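Local coordinates for fimbriae-associated protein FAP1 (Streptococcus parasanguinis, PDB 2X12) that probably builds peptidoglycan-anchored, serine-rich fimbriae through which the bacterium adheres to surfaces and forms biofilm, adhesion being modulated by pH, at residues Gln162-Leu173 against Gly311-Val321; Ser277-Asp285 against Val338-Asp346. One frame throughout, in Å; residues are numbered along the deposited sequence.

Interaction 1: Gln162-Leu173 against Gly311-Val321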
ATOM      1  N   GLN A 162       5.911   2.372   8.374  1.00 35.65           N
ATOM      2  CA  GLN A 162       6.127   2.656   6.963  1.00 34.38           C
ATOM      3  C   GLN A 162       7.186   1.683   6.492  1.00 33.86           C
ATOM      4  O   GLN A 162       8.103   1.352   7.240  1.00 35.46           O
ATOM      5  CB  GLN A 162       6.569   4.101   6.728  1.00 35.50           C
ATOM      6  CG  GLN A 162       6.472   4.462   5.233  1.00 37.74           C
ATOM      7  CD  GLN A 162       6.090   5.936   4.922  1.00 42.49           C
ATOM      8  OE1 GLN A 162       6.147   6.819   5.792  1.00 44.47           O
ATOM      9  NE2 GLN A 162       5.706   6.197   3.651  1.00 43.28           N
ATOM     10  N   TYR A 163       7.061   1.247   5.257  1.00 32.05           N
ATOM     11  CA  TYR A 163       7.918   0.225   4.700  1.00 32.09           C
ATOM     12  C   TYR A 163       8.617   0.732   3.454  1.00 31.77           C
ATOM     13  O   TYR A 163       7.945   1.297   2.574  1.00 31.68           O
ATOM     14  CB  TYR A 163       7.074  -0.948   4.317  1.00 30.99           C
ATOM     15  CG  TYR A 163       6.520  -1.755   5.474  1.00 33.20           C
ATOM     16  CD1 TYR A 163       7.244  -2.786   6.049  1.00 36.06           C
ATOM     17  CD2 TYR A 163       5.254  -1.546   5.946  1.00 34.79           C
ATOM     18  CE1 TYR A 163       6.730  -3.567   7.085  1.00 37.64           C
ATOM     19  CE2 TYR A 163       4.723  -2.344   6.982  1.00 36.42           C
ATOM     20  CZ  TYR A 163       5.477  -3.341   7.555  1.00 37.48           C
ATOM     21  OH  TYR A 163       4.972  -4.115   8.577  1.00 38.61           O
ATOM     22  N   TYR A 164       9.932   0.523   3.362  1.00 31.90           N
ATOM     23  CA  TYR A 164      10.711   1.122   2.310  1.00 32.60           C
ATOM     24  C   TYR A 164      11.218   0.047   1.366  1.00 32.81           C
ATOM     25  O   TYR A 164      10.867  -1.121   1.475  1.00 32.64           O
ATOM     26  CB  TYR A 164      11.864   1.929   2.895  1.00 34.82           C
ATOM     27  CG  TYR A 164      11.399   3.035   3.826  1.00 37.93           C
ATOM     28  CD1 TYR A 164      11.389   4.375   3.433  1.00 41.24           C
ATOM     29  CD2 TYR A 164      10.963   2.732   5.113  1.00 40.44           C
ATOM     30  CE1 TYR A 164      10.948   5.397   4.322  1.00 44.61           C
ATOM     31  CE2 TYR A 164      10.522   3.720   5.997  1.00 42.97           C
ATOM     32  CZ  TYR A 164      10.501   5.052   5.607  1.00 44.76           C
ATOM     33  OH  TYR A 164      10.018   5.966   6.530  1.00 44.38           O
ATOM     34  N   TRP A 165      12.049   0.438   0.419  1.00 33.79           N
ATOM     35  CA  TRP A 165      12.649  -0.500  -0.518  1.00 34.32           C
ATOM     36  C   TRP A 165      14.171  -0.271  -0.582  1.00 36.71           C
ATOM     37  O   TRP A 165      14.642   0.813  -0.902  1.00 37.31           O
ATOM     38  CB  TRP A 165      11.986  -0.309  -1.883  1.00 33.61           C
ATOM     39  CG  TRP A 165      12.588  -1.022  -3.014  1.00 33.90           C
ATOM     40  CD1 TRP A 165      13.428  -0.511  -3.937  1.00 34.55           C
ATOM     41  CD2 TRP A 165      12.369  -2.379  -3.374  1.00 35.55           C
ATOM     42  NE1 TRP A 165      13.782  -1.463  -4.840  1.00 35.92           N
ATOM     43  CE2 TRP A 165      13.148  -2.631  -4.521  1.00 35.90           C
ATOM     44  CE3 TRP A 165      11.630  -3.429  -2.809  1.00 34.61           C
ATOM     45  CZ2 TRP A 165      13.192  -3.871  -5.132  1.00 35.87           C
ATOM     46  CZ3 TRP A 165      11.681  -4.650  -3.410  1.00 36.30           C
ATOM     47  CH2 TRP A 165      12.463  -4.865  -4.569  1.00 36.82           C
ATOM     48  N   ALA A 166      14.919  -1.283  -0.191  1.00 38.77           N
ATOM     49  CA  ALA A 166      16.310  -1.429  -0.600  1.00 42.36           C
ATOM     50  C   ALA A 166      16.176  -2.335  -1.762  1.00 43.01           C
ATOM     51  O   ALA A 166      15.305  -3.240  -1.726  1.00 43.53           O
ATOM     52  CB  ALA A 166      17.155  -2.144   0.461  1.00 44.32           C
ATOM     53  N   GLY A 167      17.025  -2.136  -2.759  1.00 44.10           N
ATOM     54  CA  GLY A 167      16.992  -3.011  -3.922  1.00 44.86           C
ATOM     55  C   GLY A 167      18.091  -3.983  -3.646  1.00 47.07           C
ATOM     56  O   GLY A 167      17.996  -4.769  -2.706  1.00 45.97           O
ATOM     57  N   GLY A 168      19.172  -3.876  -4.404  1.00 49.99           N
ATOM     58  CA  GLY A 168      20.374  -4.601  -4.042  1.00 53.90           C
ATOM     59  C   GLY A 168      21.240  -3.876  -3.000  1.00 55.76           C
ATOM     60  O   GLY A 168      22.475  -4.108  -2.965  1.00 60.29           O
ATOM     61  N   ASN A 169      20.647  -2.997  -2.173  1.00 53.18           N
ATOM     62  CA  ASN A 169      21.434  -2.099  -1.330  1.00 53.92           C
ATOM     63  C   ASN A 169      20.701  -1.600  -0.089  1.00 52.02           C
ATOM     64  O   ASN A 169      20.108  -0.519  -0.078  1.00 50.99           O
ATOM     65  CB  ASN A 169      21.915  -0.914  -2.167  1.00 54.77           C
ATOM     66  CG  ASN A 169      23.039  -0.158  -1.515  1.00 58.08           C
ATOM     67  OD1 ASN A 169      23.504  -0.499  -0.436  1.00 60.60           O
ATOM     68  ND2 ASN A 169      23.478   0.890  -2.173  1.00 59.79           N
ATOM     69  N   ALA A 170      20.758  -2.385   0.975  1.00 52.13           N
ATOM     70  CA  ALA A 170      20.206  -1.970   2.251  1.00 51.08           C
ATOM     71  C   ALA A 170      20.780  -0.639   2.802  1.00 52.67           C
ATOM     72  O   ALA A 170      20.289  -0.130   3.822  1.00 52.31           O
ATOM     73  CB  ALA A 170      20.391  -3.078   3.278  1.00 52.67           C
ATOM     74  N   ASN A 171      21.808  -0.075   2.161  1.00 54.66           N
ATOM     75  CA  ASN A 171      22.363   1.202   2.606  1.00 56.41           C
ATOM     76  C   ASN A 171      21.891   2.367   1.775  1.00 54.87           C
ATOM     77  O   ASN A 171      22.405   3.483   1.913  1.00 56.90           O
ATOM     78  CB  ASN A 171      23.874   1.148   2.574  1.00 60.88           C
ATOM     79  CG  ASN A 171      24.445   0.071   3.501  1.00 63.67           C
ATOM     80  OD1 ASN A 171      23.794  -0.354   4.467  1.00 63.50           O
ATOM     81  ND2 ASN A 171      25.675  -0.359   3.215  1.00 64.36           N
ATOM     82  N   ASN A 172      20.905   2.110   0.923  1.00 51.70           N
ATOM     83  CA  ASN A 172      20.359   3.139   0.059  1.00 50.41           C
ATOM     84  C   ASN A 172      18.870   3.009  -0.013  1.00 46.88           C
ATOM     85  O   ASN A 172      18.296   2.819  -1.076  1.00 45.45           O
ATOM     86  CB  ASN A 172      20.963   3.051  -1.345  1.00 51.35           C
ATOM     87  CG  ASN A 172      20.766   4.323  -2.124  1.00 51.87           C
ATOM     88  OD1 ASN A 172      20.773   5.416  -1.561  1.00 54.11           O
ATOM     89  ND2 ASN A 172      20.570   4.194  -3.412  1.00 49.67           N
ATOM     90  N   LEU A 173      18.239   3.098   1.144  1.00 45.92           N
ATOM     91  CA  LEU A 173      16.799   2.874   1.200  1.00 42.84           C
ATOM     92  C   LEU A 173      16.107   3.985   0.472  1.00 42.41           C
ATOM     93  O   LEU A 173      16.618   5.129   0.431  1.00 45.35           O
ATOM     94  CB  LEU A 173      16.273   2.770   2.649  1.00 41.91           C
ATOM     95  CG  LEU A 173      16.205   1.350   3.186  1.00 40.49           C
ATOM     96  CD1 LEU A 173      17.483   0.650   2.876  1.00 43.46           C
ATOM     97  CD2 LEU A 173      15.961   1.340   4.648  1.00 41.07           C
ATOM     98  N   GLY A 311      17.024  -1.282   7.542  1.00 50.78           N
ATOM     99  CA  GLY A 311      18.095  -0.366   7.142  1.00 53.95           C
ATOM    100  C   GLY A 311      18.016   0.963   7.889  1.00 56.63           C
ATOM    101  O   GLY A 311      17.597   0.991   9.051  1.00 58.29           O
ATOM    102  N   ARG A 312      18.460   2.051   7.246  1.00 58.42           N
ATOM    103  CA  ARG A 312      18.400   3.413   7.812  1.00 61.46           C
ATOM    104  C   ARG A 312      17.706   4.293   6.804  1.00 58.65           C
ATOM    105  O   ARG A 312      18.020   4.188   5.637  1.00 57.51           O
ATOM    106  CB  ARG A 312      19.794   4.018   8.052  1.00 67.38           C
ATOM    107  CG  ARG A 312      20.970   3.031   8.447  1.00 74.68           C
ATOM    108  CD  ARG A 312      20.734   2.177   9.776  1.00 78.83           C
ATOM    109  NE  ARG A 312      20.239   2.952  10.925  1.00 81.42           N
ATOM    110  CZ  ARG A 312      20.975   3.818  11.631  1.00 85.69           C
ATOM    111  NH1 ARG A 312      22.249   4.035  11.301  1.00 88.16           N
ATOM    112  NH2 ARG A 312      20.422   4.482  12.656  1.00 85.73           N
ATOM    113  N   TYR A 313      16.747   5.123   7.244  1.00 58.13           N
ATOM    114  CA  TYR A 313      16.130   6.188   6.399  1.00 56.72           C
ATOM    115  C   TYR A 313      15.798   7.385   7.272  1.00 59.20           C
ATOM    116  O   TYR A 313      15.004   7.281   8.197  1.00 58.91           O
ATOM    117  CB  TYR A 313      14.874   5.726   5.680  1.00 52.22           C
ATOM    118  CG  TYR A 313      14.297   6.704   4.678  1.00 51.83           C
ATOM    119  CD1 TYR A 313      14.600   6.620   3.316  1.00 53.55           C
ATOM    120  CD2 TYR A 313      13.411   7.668   5.067  1.00 53.90           C
ATOM    121  CE1 TYR A 313      14.050   7.522   2.375  1.00 53.95           C
ATOM    122  CE2 TYR A 313      12.846   8.567   4.143  1.00 55.32           C
ATOM    123  CZ  TYR A 313      13.178   8.494   2.813  1.00 55.02           C
ATOM    124  OH  TYR A 313      12.621   9.395   1.945  1.00 57.40           O
ATOM    125  N   ASN A 314      16.402   8.519   6.930  1.00 62.42           N
ATOM    126  CA  ASN A 314      16.526   9.663   7.797  1.00 65.64           C
ATOM    127  C   ASN A 314      16.963   9.194   9.141  1.00 68.67           C
ATOM    128  O   ASN A 314      16.406   9.615  10.136  1.00 69.60           O
ATOM    129  CB  ASN A 314      15.236  10.448   7.851  1.00 63.74           C
ATOM    130  CG  ASN A 314      14.897  11.056   6.526  1.00 61.52           C
ATOM    131  OD1 ASN A 314      15.766  11.646   5.853  1.00 62.19           O
ATOM    132  ND2 ASN A 314      13.636  10.898   6.111  1.00 54.08           N
ATOM    133  N   GLY A 315      17.968   8.310   9.153  1.00 71.31           N
ATOM    134  CA  GLY A 315      18.704   7.945  10.387  1.00 76.09           C
ATOM    135  C   GLY A 315      17.848   7.243  11.447  1.00 75.42           C
ATOM    136  O   GLY A 315      17.951   7.523  12.659  1.00 78.64           O
ATOM    137  N   GLN A 316      16.987   6.331  10.986  1.00 71.66           N
ATOM    138  CA  GLN A 316      16.117   5.574  11.892  1.00 70.56           C
ATOM    139  C   GLN A 316      16.595   4.102  11.863  1.00 68.82           C
ATOM    140  O   GLN A 316      17.784   3.808  11.831  1.00 71.95           O
ATOM    141  CB  GLN A 316      14.622   5.680  11.453  1.00 67.24           C
ATOM    142  CG  GLN A 316      14.066   7.098  10.946  1.00 70.12           C
ATOM    143  CD  GLN A 316      13.412   8.054  12.041  1.00 74.57           C
ATOM    144  OE1 GLN A 316      12.167   8.033  12.238  1.00 74.07           O
ATOM    145  NE2 GLN A 316      14.243   8.914  12.689  1.00 76.02           N
ATOM    146  N   THR A 317      15.659   3.186  11.935  1.00 64.05           N
ATOM    147  CA  THR A 317      15.896   1.823  11.608  1.00 61.53           C
ATOM    148  C   THR A 317      14.598   1.612  10.939  1.00 55.68           C
ATOM    149  O   THR A 317      13.553   1.575  11.572  1.00 54.52           O
ATOM    150  CB  THR A 317      16.055   0.939  12.826  1.00 64.33           C
ATOM    151  OG1 THR A 317      15.412   1.591  13.930  1.00 65.33           O
ATOM    152  CG2 THR A 317      17.587   0.645  13.104  1.00 68.13           C
ATOM    153  N   ALA A 318      14.674   1.596   9.626  1.00 52.02           N
ATOM    154  CA  ALA A 318      13.512   1.566   8.794  1.00 46.79           C
ATOM    155  C   ALA A 318      13.416   0.194   8.186  1.00 43.62           C
ATOM    156  O   ALA A 318      14.345  -0.278   7.546  1.00 44.62           O
ATOM    157  CB  ALA A 318      13.658   2.615   7.698  1.00 46.00           C
ATOM    158  N   PRO A 319      12.285  -0.447   8.349  1.00 39.84           N
ATOM    159  CA  PRO A 319      12.145  -1.735   7.720  1.00 37.73           C
ATOM    160  C   PRO A 319      12.003  -1.627   6.203  1.00 34.18           C
ATOM    161  O   PRO A 319      11.372  -0.709   5.702  1.00 31.87           O
ATOM    162  CB  PRO A 319      10.826  -2.241   8.304  1.00 36.62           C
ATOM    163  CG  PRO A 319      10.026  -1.019   8.438  1.00 36.27           C
ATOM    164  CD  PRO A 319      10.994   0.093   8.780  1.00 38.79           C
ATOM    165  N   TYR A 320      12.543  -2.590   5.477  1.00 33.36           N
ATOM    166  CA  TYR A 320      12.324  -2.611   4.045  1.00 30.82           C
ATOM    167  C   TYR A 320      11.812  -3.929   3.597  1.00 29.82           C
ATOM    168  O   TYR A 320      12.075  -4.927   4.275  1.00 31.84           O
ATOM    169  CB  TYR A 320      13.601  -2.264   3.284  1.00 31.64           C
ATOM    170  CG  TYR A 320      14.780  -3.159   3.477  1.00 31.79           C
ATOM    171  CD1 TYR A 320      15.766  -2.838   4.398  1.00 34.78           C
ATOM    172  CD2 TYR A 320      14.957  -4.278   2.690  1.00 30.33           C
ATOM    173  CE1 TYR A 320      16.877  -3.636   4.565  1.00 37.99           C
ATOM    174  CE2 TYR A 320      16.071  -5.089   2.846  1.00 33.49           C
ATOM    175  CZ  TYR A 320      17.031  -4.760   3.777  1.00 37.17           C
ATOM    176  OH  TYR A 320      18.134  -5.554   3.943  1.00 41.19           O
ATOM    177  N   VAL A 321      11.112  -3.932   2.450  1.00 27.47           N
ATOM    178  CA  VAL A 321      10.596  -5.175   1.836  1.00 26.71           C
ATOM    179  C   VAL A 321      11.540  -5.853   0.841  1.00 27.19           C
ATOM    180  O   VAL A 321      12.209  -5.182   0.024  1.00 28.18           O
ATOM    181  CB  VAL A 321       9.290  -4.912   1.086  1.00 24.82           C
ATOM    182  CG1 VAL A 321       8.839  -6.190   0.353  1.00 22.94           C
ATOM    183  CG2 VAL A 321       8.217  -4.407   2.048  1.00 24.36           C
TER
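Tyr164 and Tyr320 join their backbones in a single beta bridge of the parallel kind, set in the periphery of an all-beta domain. Two nearly straight bonds make it: Tyr164 N gives to Pro319 O (3.0 Å), and Val321 N gives to Tyr164 O (3.0 Å). The Tyr164 ring meets Tyr313 with one side of its rim and Ala318 with the other. Its atom CE1 sits over one face of the Tyr313 ring, 3.4 Å from CD2, with the planes turned 34° apart, too oblique for a regular stack, while its CE2 meets the small methyl of Ala318 (CB, 3.7 Å). The Tyr320 ring is received by the loop 166-173. The CB of Ala166 stands over its centre, 3.9 Å from the centroid and 13° off the normal, a CH-pi contact that suits a residue with just one methyl to offer. Ala170 CB comes up obliquely to the phenol end of the same ring. With CG lying between backbone N and carbonyl carbon (chi1 61°), the Tyr320 ring swings out over this loop, and Leu173 crosses it at about a right angle. The branched tip of Leu173 fills the corner beside Gly311, CD2 to CA 3.7 Å, where the lack of a side chain permits the approach.

Further out, the receiving loop is shaped by a type I turn from Asn169 to Asn172, reinforced by an Asx turn. The opposing segment is the hairpin of strands 307-311 and 318-322, which Gly311 and Ala318 close with a reciprocal pair of backbone bonds. Ile330 packs on both Trp165 and Val321. At the hairpin tip, Arg312 grips Gln316 O side-on, with NE and NH2 each 2.8 Å away.

Interaction 2: Ser277-Asp285 against Val338-Asp346; sequences SGRANDLAD and VNADSIPSD
Leu283 O takes a nearly straight bond from Val338 N (3.0 Å), tying a short 3-10 turn, residues 280-284, to the irregular C-terminal segment of this all-beta domain. The turn bridges strands 268-276 and 287-295, and its inner side is buried and apolar. There Leu283 CB lies against Val338 CG2 (4.1 Å), with both side chains also touching Phe151 of strand 148-152. The branched apolar side chains of leucine and valine suit a buried site against the ring of Phe151; Leu283 also touches Tyr184 of strand 177-185. Ile343 enters from the other segment: its CG1 is anti to the carbonyl carbon (chi1 -74°), and its extended chain carries CD1 along the turn to the methyl of Ala284 (CB, 3.9 Å). The other branch, CG2, rests by Ala280 O at 3.9 Å. Pro344 lies on Phe151 and Thr149, touching Ala280 and Leu283 only loosely, through CG and CD.

The opposite character appears at the exposed end, where what is loose is the charged end of Arg279. Arg279 and Asp346 cross at about a right angle, yet their charged groups stay apart, Arg279 NE being 5.0 Å from Asp346 OD2, so any attraction would be long-range. Asp346, where the modelled chain ends, is itself close to the turn and bonded to its start, the short side chain of Ala280 allowing the approach. The bond runs from Ala280 N to Asp346 OD1 (3.1 Å, 167°), meeting the oxygen on its anti side, 29° out of the carboxylate plane.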
ATOM      1  N   SER A 277     -17.320  -1.036  10.122  1.00 50.01           N
ATOM      2  CA  SER A 277     -18.552  -1.239  10.887  1.00 53.16           C
ATOM      3  C   SER A 277     -18.468  -0.751  12.341  1.00 54.79           C
ATOM      4  O   SER A 277     -19.298  -1.130  13.185  1.00 57.23           O
ATOM      5  CB  SER A 277     -18.893  -2.724  10.921  1.00 54.19           C
ATOM      6  OG  SER A 277     -17.938  -3.391  11.730  1.00 54.25           O
ATOM      7  N   GLY A 278     -17.471   0.062  12.648  1.00 53.61           N
ATOM      8  CA  GLY A 278     -17.325   0.596  13.995  1.00 55.01           C
ATOM      9  C   GLY A 278     -17.693   2.059  14.018  1.00 55.87           C
ATOM     10  O   GLY A 278     -17.931   2.649  12.963  1.00 54.59           O
ATOM     11  N   ARG A 279     -17.757   2.629  15.223  1.00 62.64           N
ATOM     12  CA  ARG A 279     -17.940   4.059  15.391  1.00 64.34           C
ATOM     13  C   ARG A 279     -16.583   4.750  15.333  1.00 61.22           C
ATOM     14  O   ARG A 279     -15.556   4.099  15.339  1.00 59.00           O
ATOM     15  CB  ARG A 279     -18.594   4.351  16.713  1.00 68.17           C
ATOM     16  CG  ARG A 279     -20.064   3.940  16.815  1.00 74.52           C
ATOM     17  CD  ARG A 279     -20.555   4.304  18.244  1.00 81.70           C
ATOM     18  NE  ARG A 279     -22.008   4.408  18.430  1.00 89.41           N
ATOM     19  CZ  ARG A 279     -22.583   4.781  19.583  1.00 96.16           C
ATOM     20  NH1 ARG A 279     -21.823   5.086  20.636  1.00 97.29           N
ATOM     21  NH2 ARG A 279     -23.918   4.851  19.707  1.00100.65           N
ATOM     22  N   ALA A 280     -16.565   6.070  15.287  1.00 61.61           N
ATOM     23  CA  ALA A 280     -15.311   6.781  15.187  1.00 58.90           C
ATOM     24  C   ALA A 280     -14.265   6.304  16.205  1.00 57.48           C
ATOM     25  O   ALA A 280     -13.106   6.134  15.862  1.00 54.36           O
ATOM     26  CB  ALA A 280     -15.563   8.239  15.367  1.00 61.46           C
ATOM     27  N   ASN A 281     -14.675   6.095  17.447  1.00 59.62           N
ATOM     28  CA  ASN A 281     -13.759   5.734  18.517  1.00 59.65           C
ATOM     29  C   ASN A 281     -12.975   4.492  18.246  1.00 56.56           C
ATOM     30  O   ASN A 281     -11.860   4.361  18.693  1.00 55.37           O
ATOM     31  CB  ASN A 281     -14.544   5.508  19.783  1.00 63.89           C
ATOM     32  CG  ASN A 281     -15.407   6.711  20.134  1.00 69.93           C
ATOM     33  OD1 ASN A 281     -14.892   7.825  20.235  1.00 73.03           O
ATOM     34  ND2 ASN A 281     -16.730   6.503  20.269  1.00 74.23           N
ATOM     35  N   ASP A 282     -13.566   3.572  17.500  1.00 55.66           N
ATOM     36  CA  ASP A 282     -12.922   2.300  17.179  1.00 53.52           C
ATOM     37  C   ASP A 282     -11.881   2.449  16.119  1.00 49.24           C
ATOM     38  O   ASP A 282     -11.260   1.484  15.744  1.00 48.42           O
ATOM     39  CB  ASP A 282     -13.938   1.288  16.664  1.00 54.72           C
ATOM     40  CG  ASP A 282     -15.043   1.037  17.645  1.00 60.97           C
ATOM     41  OD1 ASP A 282     -14.729   0.795  18.835  1.00 64.28           O
ATOM     42  OD2 ASP A 282     -16.227   1.103  17.225  1.00 66.45           O
ATOM     43  N   LEU A 283     -11.695   3.641  15.589  1.00 47.55           N
ATOM     44  CA  LEU A 283     -10.627   3.838  14.661  1.00 43.79           C
ATOM     45  C   LEU A 283      -9.301   3.712  15.373  1.00 43.67           C
ATOM     46  O   LEU A 283      -8.302   3.696  14.715  1.00 41.66           O
ATOM     47  CB  LEU A 283     -10.732   5.198  13.975  1.00 43.39           C
ATOM     48  CG  LEU A 283     -11.880   5.374  12.985  1.00 41.59           C
ATOM     49  CD1 LEU A 283     -11.954   6.767  12.437  1.00 40.23           C
ATOM     50  CD2 LEU A 283     -11.692   4.457  11.876  1.00 37.42           C
ATOM     51  N   ALA A 284      -9.274   3.649  16.706  1.00 46.82           N
ATOM     52  CA  ALA A 284      -8.008   3.457  17.440  1.00 47.42           C
ATOM     53  C   ALA A 284      -7.437   2.060  17.242  1.00 47.04           C
ATOM     54  O   ALA A 284      -6.295   1.779  17.664  1.00 47.03           O
ATOM     55  CB  ALA A 284      -8.160   3.780  18.923  1.00 49.96           C
ATOM     56  N   ASP A 285      -8.215   1.219  16.551  1.00 47.63           N
ATOM     57  CA  ASP A 285      -7.890  -0.205  16.323  1.00 48.24           C
ATOM     58  C   ASP A 285      -8.003  -0.651  14.867  1.00 45.92           C
ATOM     59  O   ASP A 285      -8.009  -1.836  14.581  1.00 46.11           O
ATOM     60  CB  ASP A 285      -8.795  -1.066  17.216  1.00 51.46           C
ATOM     61  CG  ASP A 285      -8.297  -1.128  18.643  1.00 56.03           C
ATOM     62  OD1 ASP A 285      -7.178  -1.670  18.764  1.00 59.08           O
ATOM     63  OD2 ASP A 285      -8.986  -0.654  19.606  1.00 59.72           O
ATOM     64  N   VAL A 338      -5.584   4.843  14.276  1.00 39.02           N
ATOM     65  CA  VAL A 338      -5.543   6.233  13.983  1.00 38.83           C
ATOM     66  C   VAL A 338      -5.143   6.901  15.261  1.00 40.38           C
ATOM     67  O   VAL A 338      -5.689   6.588  16.279  1.00 41.14           O
ATOM     68  CB  VAL A 338      -6.924   6.710  13.572  1.00 39.85           C
ATOM     69  CG1 VAL A 338      -7.003   8.213  13.636  1.00 41.80           C
ATOM     70  CG2 VAL A 338      -7.215   6.209  12.187  1.00 37.48           C
ATOM     71  N   ASN A 339      -4.175   7.811  15.191  1.00 40.79           N
ATOM     72  CA  ASN A 339      -3.576   8.427  16.367  1.00 42.72           C
ATOM     73  C   ASN A 339      -4.674   8.942  17.250  1.00 45.30           C
ATOM     74  O   ASN A 339      -5.633   9.551  16.778  1.00 45.31           O
ATOM     75  CB  ASN A 339      -2.631   9.570  15.946  1.00 43.57           C
ATOM     76  CG  ASN A 339      -1.312   9.080  15.356  1.00 40.55           C
ATOM     77  OD1 ASN A 339      -1.038   7.877  15.268  1.00 39.31           O
ATOM     78  ND2 ASN A 339      -0.485  10.024  14.960  1.00 39.56           N
ATOM     79  N   ALA A 340      -4.543   8.692  18.541  1.00 47.95           N
ATOM     80  CA  ALA A 340      -5.595   9.059  19.509  1.00 51.15           C
ATOM     81  C   ALA A 340      -6.222  10.459  19.275  1.00 53.17           C
ATOM     82  O   ALA A 340      -7.405  10.657  19.485  1.00 53.95           O
ATOM     83  CB  ALA A 340      -5.029   8.980  20.960  1.00 53.95           C
ATOM     84  N   ASP A 341      -5.431  11.425  18.837  1.00 54.30           N
ATOM     85  CA  ASP A 341      -5.907  12.807  18.792  1.00 57.65           C
ATOM     86  C   ASP A 341      -6.184  13.314  17.384  1.00 56.45           C
ATOM     87  O   ASP A 341      -6.351  14.504  17.170  1.00 58.65           O
ATOM     88  CB  ASP A 341      -4.897  13.711  19.505  1.00 60.93           C
ATOM     89  CG  ASP A 341      -3.473  13.543  18.974  1.00 61.43           C
ATOM     90  OD1 ASP A 341      -3.053  12.393  18.595  1.00 59.18           O
ATOM     91  OD2 ASP A 341      -2.787  14.589  18.952  1.00 65.84           O
ATOM     92  N   SER A 342      -6.203  12.413  16.419  1.00 53.66           N
ATOM     93  CA  SER A 342      -6.717  12.743  15.116  1.00 53.61           C
ATOM     94  C   SER A 342      -8.097  12.123  14.938  1.00 53.92           C
ATOM     95  O   SER A 342      -8.749  12.373  13.936  1.00 54.66           O
ATOM     96  CB  SER A 342      -5.803  12.226  14.013  1.00 50.79           C
ATOM     97  OG  SER A 342      -4.427  12.489  14.240  1.00 51.60           O
ATOM     98  N   ILE A 343      -8.538  11.298  15.883  1.00 54.45           N
ATOM     99  CA  ILE A 343      -9.889  10.741  15.859  1.00 54.92           C
ATOM    100  C   ILE A 343     -10.915  11.851  16.027  1.00 59.39           C
ATOM    101  O   ILE A 343     -10.756  12.710  16.886  1.00 61.98           O
ATOM    102  CB  ILE A 343     -10.078   9.716  16.977  1.00 54.71           C
ATOM    103  CG1 ILE A 343      -9.323   8.437  16.604  1.00 51.41           C
ATOM    104  CG2 ILE A 343     -11.558   9.459  17.252  1.00 56.05           C
ATOM    105  CD1 ILE A 343      -9.506   7.231  17.558  1.00 50.48           C
ATOM    106  N   PRO A 344     -11.975  11.828  15.207  1.00 61.05           N
ATOM    107  CA  PRO A 344     -12.974  12.875  15.206  1.00 65.41           C
ATOM    108  C   PRO A 344     -14.158  12.731  16.146  1.00 69.51           C
ATOM    109  O   PRO A 344     -14.434  11.674  16.703  1.00 68.23           O
ATOM    110  CB  PRO A 344     -13.466  12.878  13.759  1.00 64.74           C
ATOM    111  CG  PRO A 344     -13.311  11.511  13.317  1.00 61.21           C
ATOM    112  CD  PRO A 344     -12.110  10.958  14.028  1.00 58.44           C
ATOM    113  N   SER A 345     -14.887  13.836  16.195  1.00 75.22           N
ATOM    114  CA  SER A 345     -15.882  14.151  17.190  1.00 80.35           C
ATOM    115  C   SER A 345     -16.982  13.089  17.512  1.00 82.06           C
ATOM    116  O   SER A 345     -17.374  12.986  18.679  1.00 84.73           O
ATOM    117  CB  SER A 345     -16.507  15.505  16.794  1.00 84.42           C
ATOM    118  OG  SER A 345     -17.178  16.138  17.886  1.00 89.88           O
ATOM    119  N   ASP A 346     -17.484  12.314  16.532  1.00 81.83           N
ATOM    120  CA  ASP A 346     -18.655  11.357  16.746  1.00 83.71           C
ATOM    121  C   ASP A 346     -19.519  11.638  18.014  1.00 87.31           C
ATOM    122  O   ASP A 346     -20.710  11.961  17.937  1.00 90.19           O
ATOM    123  CB  ASP A 346     -18.150   9.882  16.750  1.00 80.60           C
ATOM    124  CG  ASP A 346     -19.278   8.822  16.556  1.00 82.68           C
ATOM    125  OD1 ASP A 346     -19.030   7.846  15.765  1.00 78.50           O
ATOM    126  OD2 ASP A 346     -20.373   8.958  17.194  1.00 85.76           O
TER

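Interactions 1 and 2 lie 30 Å apart between centres and about 11 Å at their nearest atoms, so they do not touch. Along the chain they cross: 277-285 falls between the two segments of interaction 1, and 338-346 follows both. Strand 330-336 connects them. Its residues pack against the bridge region of 162-173, and it ends just before Val338 enters interaction 2; its antiparallel neighbour, strand 287-295, begins just after Asp285. One contact joins the 307-322 hairpin to the loop after strand 162-163; the other joins the 3-10 turn between two strands to the last modelled residues.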